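Local coordinates for protein ribonucleoside-diphosphate reductase, alpha chain (Actinobacillus ureae ATCC 25976, PDB 6DQX) that probably reduces ribonucleoside diphosphates to deoxyribonucleotides as the catalytic alpha subunit of a class Id ribonucleotide reductase, at residues V214-D217 against W218-M222; Q231-A234 against K235-Q238; R533-N536 against Q537-T541. All coordinates share one frame; numbering follows the deposited sequence.

Overall arrangement
Three local contacts, one on each of three helices, form one cluster, their centres 12 to 14 Å apart and all on the same side of the chain's centre. Interaction 1 opens helix 216-223, interaction 2 follows on helix 227-243, and interaction 3 comes some 300 residues later on helix 532-544. Trp233 ties them together: Met222 CE of interaction 1 lies 3.4 Å from Trp233 CD1, and Asn536 OD1 of interaction 3 is hydrogen-bonded to Trp233 NE1 at 2.8 Å. Leu540 closes the third side against Leu219 and Met222. Neighbouring strands 209-213, 247-249 and 549-554 belong to one sheet of the reductase barrel, and the side-chain contacts bring helix 532-544 against the two earlier helices.

Interaction 1: residues V214-D217 against W218-M222; sequences VGHD and WLESM. With EDO (1,2-ethanediol), chain G.
The imidazole of His216 carries the aliphatic part of Glu220 over one face: Glu220 CG lies 4.0 Å from the centroid of the His216 ring, displaced toward the rim, in a CH-pi contact. A bend at chi2 (-62°) carries the Glu220 carboxylate out past the CE1 rim on that same face side, the two planes 33° apart, while OE2 pairs with Lys223 and His216 ND1 is hydrogen-bonded to Glu543. The Trp218 indole has a 1,2-ethanediol molecule, probably from the crystallisation liquor, at its edge; the hydrogen bond from Trp218 NE1 to its O1 is weak, at 3.1 Å and 142°. Lys229 adds a cation-pi contact to the same indole. These groups project from the start of helix 216-223, which begins shortly after strand 209-213 with Gly215 as N-cap residue. Three i+4 to i backbone hydrogen bonds open the helix: Leu219 N to Gly215 O (3.2 Å), Glu220 N to His216 O (2.9 Å) and Ser221 N to Asp217 O (2.9 Å). On the buried side Val214 meets Leu219 at about a right angle, with Val214 CG1 3.5 Å from Leu219 CG. The same valine methyl approaches Trp218 CE3 obliquely at 4.3 Å, and Leu219 continues inward onto Leu540 of helix 532-544.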
loop_
_atom_site.group_PDB
_atom_site.type_symbol
_atom_site.label_atom_id
_atom_site.label_comp_id
_atom_site.label_asym_id
_atom_site.label_seq_id
_atom_site.Cartn_x
_atom_site.Cartn_y
_atom_site.Cartn_z
ATOM N N VAL A 214 -18.053 5.953 -19.263
ATOM C CA VAL A 214 -18.654 5.580 -20.538
ATOM C C VAL A 214 -18.927 6.817 -21.372
ATOM O O VAL A 214 -19.717 7.684 -20.942
ATOM C CB VAL A 214 -20.013 4.868 -20.301
ATOM C CG1 VAL A 214 -20.629 4.442 -21.631
ATOM C CG2 VAL A 214 -19.844 3.688 -19.371
ATOM N N GLY A 215 -18.280 6.902 -22.538
ATOM C CA GLY A 215 -18.379 8.038 -23.444
ATOM C C GLY A 215 -19.570 7.975 -24.394
ATOM O O GLY A 215 -20.146 6.909 -24.637
ATOM N N HIS A 216 -19.915 9.132 -24.945
ATOM C CA HIS A 216 -21.015 9.263 -25.895
ATOM C C HIS A 216 -20.742 8.449 -27.173
ATOM O O HIS A 216 -21.555 7.609 -27.549
ATOM C CB HIS A 216 -21.224 10.750 -26.246
ATOM C CG HIS A 216 -22.272 10.991 -27.294
ATOM N ND1 HIS A 216 -23.622 10.895 -27.034
ATOM C CD2 HIS A 216 -22.160 11.330 -28.602
ATOM C CE1 HIS A 216 -24.299 11.163 -28.140
ATOM N NE2 HIS A 216 -23.436 11.428 -29.104
ATOM N N ASP A 217 -19.582 8.664 -27.786
ATOM C CA ASP A 217 -19.242 7.992 -29.061
ATOM C C ASP A 217 -19.202 6.463 -28.903
ATOM O O ASP A 217 -19.670 5.746 -29.782
ATOM C CB ASP A 217 -17.919 8.516 -29.638
ATOM C CG ASP A 217 -18.006 9.941 -30.118
ATOM O OD1 ASP A 217 -19.120 10.424 -30.407
ATOM O OD2 ASP A 217 -16.941 10.592 -30.237
ATOM N N TRP A 218 -18.672 5.975 -27.776
ATOM C CA TRP A 218 -18.670 4.546 -27.453
ATOM C C TRP A 218 -20.095 3.987 -27.428
ATOM O O TRP A 218 -20.383 2.945 -28.050
ATOM C CB TRP A 218 -17.956 4.264 -26.109
ATOM C CG TRP A 218 -17.666 2.807 -25.892
ATOM C CD1 TRP A 218 -16.501 2.171 -26.167
ATOM C CD2 TRP A 218 -18.555 1.813 -25.375
ATOM N NE1 TRP A 218 -16.603 0.841 -25.862
ATOM C CE2 TRP A 218 -17.858 0.592 -25.375
ATOM C CE3 TRP A 218 -19.879 1.833 -24.918
ATOM C CZ2 TRP A 218 -18.434 -0.599 -24.929
ATOM C CZ3 TRP A 218 -20.455 0.657 -24.483
ATOM C CH2 TRP A 218 -19.725 -0.552 -24.484
ATOM N N LEU A 219 -20.988 4.659 -26.704
ATOM C CA LEU A 219 -22.386 4.236 -26.654
ATOM C C LEU A 219 -23.094 4.333 -27.995
ATOM O O LEU A 219 -23.924 3.469 -28.282
ATOM C CB LEU A 219 -23.193 5.014 -25.616
ATOM C CG LEU A 219 -23.071 4.561 -24.181
ATOM C CD1 LEU A 219 -23.728 5.630 -23.308
ATOM C CD2 LEU A 219 -23.694 3.197 -23.936
ATOM N N GLU A 220 -22.789 5.346 -28.806
ATOM C CA GLU A 220 -23.386 5.430 -30.158
ATOM C C GLU A 220 -22.917 4.288 -31.080
ATOM O O GLU A 220 -23.700 3.779 -31.892
ATOM C CB GLU A 220 -23.122 6.782 -30.817
ATOM C CG GLU A 220 -23.910 7.941 -30.193
ATOM C CD GLU A 220 -25.423 7.788 -30.315
ATOM O OE1 GLU A 220 -25.907 7.389 -31.401
ATOM O OE2 GLU A 220 -26.129 8.056 -29.316
ATOM N N SER A 221 -21.653 3.899 -30.944
ATOM C CA SER A 221 -21.108 2.738 -31.652
ATOM C C SER A 221 -21.813 1.457 -31.224
ATOM O O SER A 221 -22.170 0.648 -32.076
ATOM C CB SER A 221 -19.586 2.635 -31.439
ATOM O OG SER A 221 -19.031 1.521 -32.117
ATOM N N MET A 222 -22.019 1.288 -29.916
ATOM C CA MET A 222 -22.772 0.159 -29.344
ATOM C C MET A 222 -24.222 0.088 -29.865
ATOM O O MET A 222 -24.714 -0.988 -30.267
ATOM C CB MET A 222 -22.786 0.271 -27.818
ATOM C CG MET A 222 -23.275 -0.947 -27.063
ATOM S SD MET A 222 -25.054 -1.160 -26.899
ATOM C CE MET A 222 -25.507 0.216 -25.831
HETATM C C1 EDO G . -14.160 -1.503 -26.487
HETATM O O1 EDO G . -13.983 -0.231 -27.113
HETATM C C2 EDO G . -13.667 -1.333 -25.057
HETATM O O2 EDO G . -13.525 -2.460 -24.174
#

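Interaction 2: residues Q231-A234 against K235-Q238; sequences QLWA and KLLQ
Trp233 and Leu237, one turn apart, make the main apolar pair of this contact. The isopropyl group of Leu237 sits over one face of the indole: its CG is 4.3 Å from the centroid of the five-membered ring and 17° off the normal, a CH-pi approach. The two methyls divide the surface between them. Leu237 CD1 is 3.9 Å from Trp233 NE1, whereas Leu237 CD2 lies farther along the bicycle, 4.0 Å from Trp233 CE2 and offset toward the rim. With Trp233 CG anti to the backbone nitrogen (chi1 -175°) and Leu237 CG anti to its own carbonyl carbon (chi1 -59°), the indole is carried forward along the helix and the leucine back to meet it. Leu236 makes a looser, oblique approach, its CD1 4.3 Å from Trp233 CZ3.

This is an i, i+4 side-chain pairing along the buried side of helix 227-243, within the reductase barrel domain, and other helices complete its surroundings. Trp233 also packs on Trp218, Leu219 and Met222 of helix 216-223, and Leu237 on Tyr539 of helix 532-544.

Among the polar interactions, the buried Trp233 NE1 donates to Asn536 OD1, which satisfies the indole N-H and helps to hold the ring's orientation. The backbone supplies four consecutive alpha-helical bonds, each 3.0 Å between nitrogen and oxygen: Lys235 N to Gln231 O, Leu236 N to Leu232 O, Leu237 N to Trp233 O and Gln238 N to Ala234 O. Lys235, its chain fully extended, runs away from the turn toward Asp197, with which NZ forms a long, weak ion pair.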
loop_
_atom_site.group_PDB
_atom_site.type_symbol
_atom_site.label_atom_id
_atom_site.label_comp_id
_atom_site.label_asym_id
_atom_site.label_seq_id
_atom_site.Cartn_x
_atom_site.Cartn_y
_atom_site.Cartn_z
ATOM N N GLN A 231 -21.792 -6.847 -26.447
ATOM C CA GLN A 231 -21.552 -7.884 -25.409
ATOM C C GLN A 231 -20.942 -7.358 -24.114
ATOM O O GLN A 231 -21.255 -7.842 -23.034
ATOM C CB GLN A 231 -20.709 -9.085 -25.924
ATOM C CG GLN A 231 -21.500 -10.397 -26.052
ATOM C CD GLN A 231 -22.287 -10.774 -24.789
ATOM O OE1 GLN A 231 -21.873 -10.470 -23.659
ATOM N NE2 GLN A 231 -23.439 -11.433 -24.980
ATOM N N LEU A 232 -20.041 -6.393 -24.228
ATOM C CA LEU A 232 -19.451 -5.770 -23.052
ATOM C C LEU A 232 -20.520 -5.017 -22.260
ATOM O O LEU A 232 -20.601 -5.148 -21.050
ATOM C CB LEU A 232 -18.328 -4.824 -23.466
ATOM C CG LEU A 232 -17.462 -4.254 -22.345
ATOM C CD1 LEU A 232 -16.635 -5.347 -21.685
ATOM C CD2 LEU A 232 -16.543 -3.176 -22.906
ATOM N N TRP A 233 -21.346 -4.241 -22.961
ATOM C CA TRP A 233 -22.405 -3.471 -22.314
ATOM C C TRP A 233 -23.363 -4.422 -21.630
ATOM O O TRP A 233 -23.735 -4.195 -20.486
ATOM C CB TRP A 233 -23.119 -2.598 -23.336
ATOM C CG TRP A 233 -24.149 -1.668 -22.767
ATOM C CD1 TRP A 233 -25.491 -1.683 -23.009
ATOM C CD2 TRP A 233 -23.914 -0.568 -21.881
ATOM N NE1 TRP A 233 -26.114 -0.663 -22.319
ATOM C CE2 TRP A 233 -25.170 0.040 -21.625
ATOM C CE3 TRP A 233 -22.769 -0.029 -21.284
ATOM C CZ2 TRP A 233 -25.308 1.147 -20.782
ATOM C CZ3 TRP A 233 -22.913 1.075 -20.435
ATOM C CH2 TRP A 233 -24.176 1.648 -20.198
ATOM N N ALA A 234 -23.730 -5.506 -22.318
ATOM C CA ALA A 234 -24.603 -6.535 -21.727
ATOM C C ALA A 234 -24.036 -7.108 -20.436
ATOM O O ALA A 234 -24.757 -7.271 -19.464
ATOM C CB ALA A 234 -24.884 -7.654 -22.730
ATOM N N LYS A 235 -22.736 -7.398 -20.425
ATOM C CA LYS A 235 -22.076 -7.904 -19.226
ATOM C C LYS A 235 -22.093 -6.872 -18.078
ATOM O O LYS A 235 -22.346 -7.215 -16.939
ATOM C CB LYS A 235 -20.634 -8.337 -19.556
ATOM C CG LYS A 235 -19.937 -9.004 -18.388
ATOM C CD LYS A 235 -18.532 -9.501 -18.704
ATOM C CE LYS A 235 -17.933 -10.115 -17.442
ATOM N NZ LYS A 235 -16.615 -10.776 -17.664
ATOM N N LEU A 236 -21.830 -5.607 -18.390
ATOM C CA LEU A 236 -21.878 -4.546 -17.375
ATOM C C LEU A 236 -23.264 -4.478 -16.724
ATOM O O LEU A 236 -23.380 -4.458 -15.494
ATOM C CB LEU A 236 -21.488 -3.200 -18.003
ATOM C CG LEU A 236 -21.279 -2.027 -17.040
ATOM C CD1 LEU A 236 -20.391 -0.971 -17.689
ATOM C CD2 LEU A 236 -22.608 -1.432 -16.593
ATOM N N LEU A 237 -24.311 -4.469 -17.550
ATOM C CA LEU A 237 -25.711 -4.486 -17.055
ATOM C C LEU A 237 -26.008 -5.722 -16.205
ATOM O O LEU A 237 -26.708 -5.624 -15.198
ATOM C CB LEU A 237 -26.732 -4.414 -18.206
ATOM C CG LEU A 237 -26.744 -3.227 -19.175
ATOM C CD1 LEU A 237 -27.942 -3.354 -20.106
ATOM C CD2 LEU A 237 -26.750 -1.890 -18.465
ATOM N N GLN A 238 -25.483 -6.878 -16.612
ATOM C CA GLN A 238 -25.611 -8.124 -15.819
ATOM C C GLN A 238 -24.962 -7.961 -14.446
ATOM O O GLN A 238 -25.550 -8.310 -13.434
ATOM C CB GLN A 238 -24.986 -9.320 -16.548
ATOM C CG GLN A 238 -25.293 -10.688 -15.933
ATOM C CD GLN A 238 -24.404 -11.820 -16.471
ATOM O OE1 GLN A 238 -23.518 -11.604 -17.309
ATOM N NE2 GLN A 238 -24.641 -13.040 -15.983
#

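Interaction 3: residues R533-N536 against Q537-T541; sequences RDLN and QLYLT
Gln537 begins the second half of this helical stretch by donating its backbone N to Arg533 O at 3.2 Å, while its side chain leads away from the preceding residues. Its carbonyl accepts from Thr541. Leu538 repeats the backbone pattern with Asp534 O and directs its side chain to another neighbour, packing on Leu503 and Ile506 of helix 502-513.

Tyr539 brings the first substantial contact between side chains. It lies alongside Leu535, both pointing the same way, with Leu535 CD2 3.9 Å from Tyr539 CE2. Because CG of each is anti to its own carbonyl carbon (chi1 -84° for Leu535, -66° for Tyr539), the two run side by side from successive turns. The backbone bond between them, Tyr539 N to Leu535 O, is nearly straight at 175°. The phenol hydroxyl reaches beyond the helix to hydrogen-bond with Gln553 of strand 549-554.

Leu540 crosses the amide of Asn536 at a slant. Its CD1 comes within 3.5 Å of Asn536 ND2, so a methyl group packs against the amide whose OD1 is engaged by Trp233. Leu540 CG also rests 3.2 Å from Asn536 O, the carbonyl that accepts the Leu540 N-H.

Thr541 ends the segment by gripping Gln537 O twice: Thr541 N at 2.8 Å and Thr541 OG1 at 2.9 Å approach from opposite faces of the carbonyl plane. Such a hydroxyl bond back to the i-4 carbonyl is a familiar way for threonine to satisfy its side chain within a helix. Helix 532-544 itself is the connection of a beta-alpha-beta crossover, linking parallel strands 524-525 and 549-554 in the reductase barrel domain.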
loop_
_atom_site.group_PDB
_atom_site.type_symbol
_atom_site.label_atom_id
_atom_site.label_comp_id
_atom_site.label_asym_id
_atom_site.label_seq_id
_atom_site.Cartn_x
_atom_site.Cartn_y
_atom_site.Cartn_z
ATOM N N ARG A 533 -33.404 -5.815 -21.731
ATOM C CA ARG A 533 -33.857 -4.841 -22.730
ATOM C C ARG A 533 -34.375 -3.519 -22.128
ATOM O O ARG A 533 -34.083 -2.431 -22.655
ATOM C CB ARG A 533 -34.952 -5.512 -23.566
ATOM C CG ARG A 533 -35.630 -4.673 -24.634
ATOM C CD ARG A 533 -36.622 -5.521 -25.431
ATOM N NE ARG A 533 -37.753 -6.001 -24.616
ATOM C CZ ARG A 533 -37.848 -7.191 -23.998
ATOM N NH1 ARG A 533 -36.871 -8.101 -24.053
ATOM N NH2 ARG A 533 -38.945 -7.474 -23.295
ATOM N N ASP A 534 -35.144 -3.621 -21.040
ATOM C CA ASP A 534 -35.770 -2.457 -20.403
ATOM C C ASP A 534 -34.754 -1.677 -19.569
ATOM O O ASP A 534 -34.787 -0.453 -19.580
ATOM C CB ASP A 534 -36.968 -2.856 -19.527
ATOM C CG ASP A 534 -38.142 -3.448 -20.327
ATOM O OD1 ASP A 534 -38.246 -3.249 -21.554
ATOM O OD2 ASP A 534 -38.990 -4.108 -19.699
ATOM N N LEU A 535 -33.873 -2.380 -18.846
ATOM C CA LEU A 535 -32.749 -1.718 -18.146
ATOM C C LEU A 535 -31.837 -1.012 -19.123
ATOM O O LEU A 535 -31.399 0.118 -18.866
ATOM C CB LEU A 535 -31.909 -2.702 -17.320
ATOM C CG LEU A 535 -32.407 -3.047 -15.916
ATOM C CD1 LEU A 535 -31.671 -4.275 -15.395
ATOM C CD2 LEU A 535 -32.225 -1.864 -14.976
ATOM N N ASN A 536 -31.529 -1.697 -20.225
ATOM C CA ASN A 536 -30.710 -1.143 -21.281
ATOM C C ASN A 536 -31.263 0.224 -21.703
ATOM O O ASN A 536 -30.541 1.233 -21.656
ATOM C CB ASN A 536 -30.645 -2.109 -22.481
ATOM C CG ASN A 536 -29.782 -1.587 -23.607
ATOM O OD1 ASN A 536 -28.617 -1.272 -23.410
ATOM N ND2 ASN A 536 -30.362 -1.466 -24.806
ATOM N N GLN A 537 -32.541 0.268 -22.072
ATOM C CA GLN A 537 -33.134 1.538 -22.522
ATOM C C GLN A 537 -33.101 2.614 -21.432
ATOM O O GLN A 537 -32.841 3.770 -21.750
ATOM C CB GLN A 537 -34.569 1.370 -23.084
ATOM C CG GLN A 537 -35.136 2.626 -23.776
ATOM C CD GLN A 537 -34.238 3.160 -24.901
ATOM O OE1 GLN A 537 -33.910 2.434 -25.839
ATOM N NE2 GLN A 537 -33.815 4.430 -24.793
ATOM N N LEU A 538 -33.336 2.240 -20.170
ATOM C CA LEU A 538 -33.333 3.225 -19.088
ATOM C C LEU A 538 -31.968 3.897 -18.961
ATOM O O LEU A 538 -31.900 5.111 -18.910
ATOM C CB LEU A 538 -33.741 2.613 -17.751
ATOM C CG LEU A 538 -33.956 3.603 -16.610
ATOM C CD1 LEU A 538 -35.141 4.512 -16.891
ATOM C CD2 LEU A 538 -34.167 2.863 -15.303
ATOM N N TYR A 539 -30.884 3.105 -18.903
ATOM C CA TYR A 539 -29.535 3.680 -18.835
ATOM C C TYR A 539 -29.143 4.496 -20.072
ATOM O O TYR A 539 -28.512 5.558 -19.967
ATOM C CB TYR A 539 -28.475 2.595 -18.523
ATOM C CG TYR A 539 -28.606 1.991 -17.137
ATOM C CD1 TYR A 539 -28.602 2.783 -16.010
ATOM C CD2 TYR A 539 -28.748 0.618 -16.957
ATOM C CE1 TYR A 539 -28.722 2.238 -14.749
ATOM C CE2 TYR A 539 -28.870 0.059 -15.691
ATOM C CZ TYR A 539 -28.863 0.885 -14.586
ATOM O OH TYR A 539 -28.967 0.388 -13.329
ATOM N N LEU A 540 -29.539 4.032 -21.248
ATOM C CA LEU A 540 -29.286 4.787 -22.467
ATOM C C LEU A 540 -30.038 6.132 -22.450
ATOM O O LEU A 540 -29.496 7.170 -22.863
ATOM C CB LEU A 540 -29.669 3.974 -23.692
ATOM C CG LEU A 540 -28.821 2.717 -23.948
ATOM C CD1 LEU A 540 -29.408 1.926 -25.115
ATOM C CD2 LEU A 540 -27.375 3.079 -24.196
ATOM N N THR A 541 -31.266 6.104 -21.968
ATOM C CA THR A 541 -32.045 7.338 -21.789
ATOM C C THR A 541 -31.359 8.283 -20.801
ATOM O O THR A 541 -31.277 9.489 -21.069
ATOM C CB THR A 541 -33.462 7.015 -21.353
ATOM O OG1 THR A 541 -34.105 6.311 -22.426
ATOM C CG2 THR A 541 -34.253 8.277 -21.015
#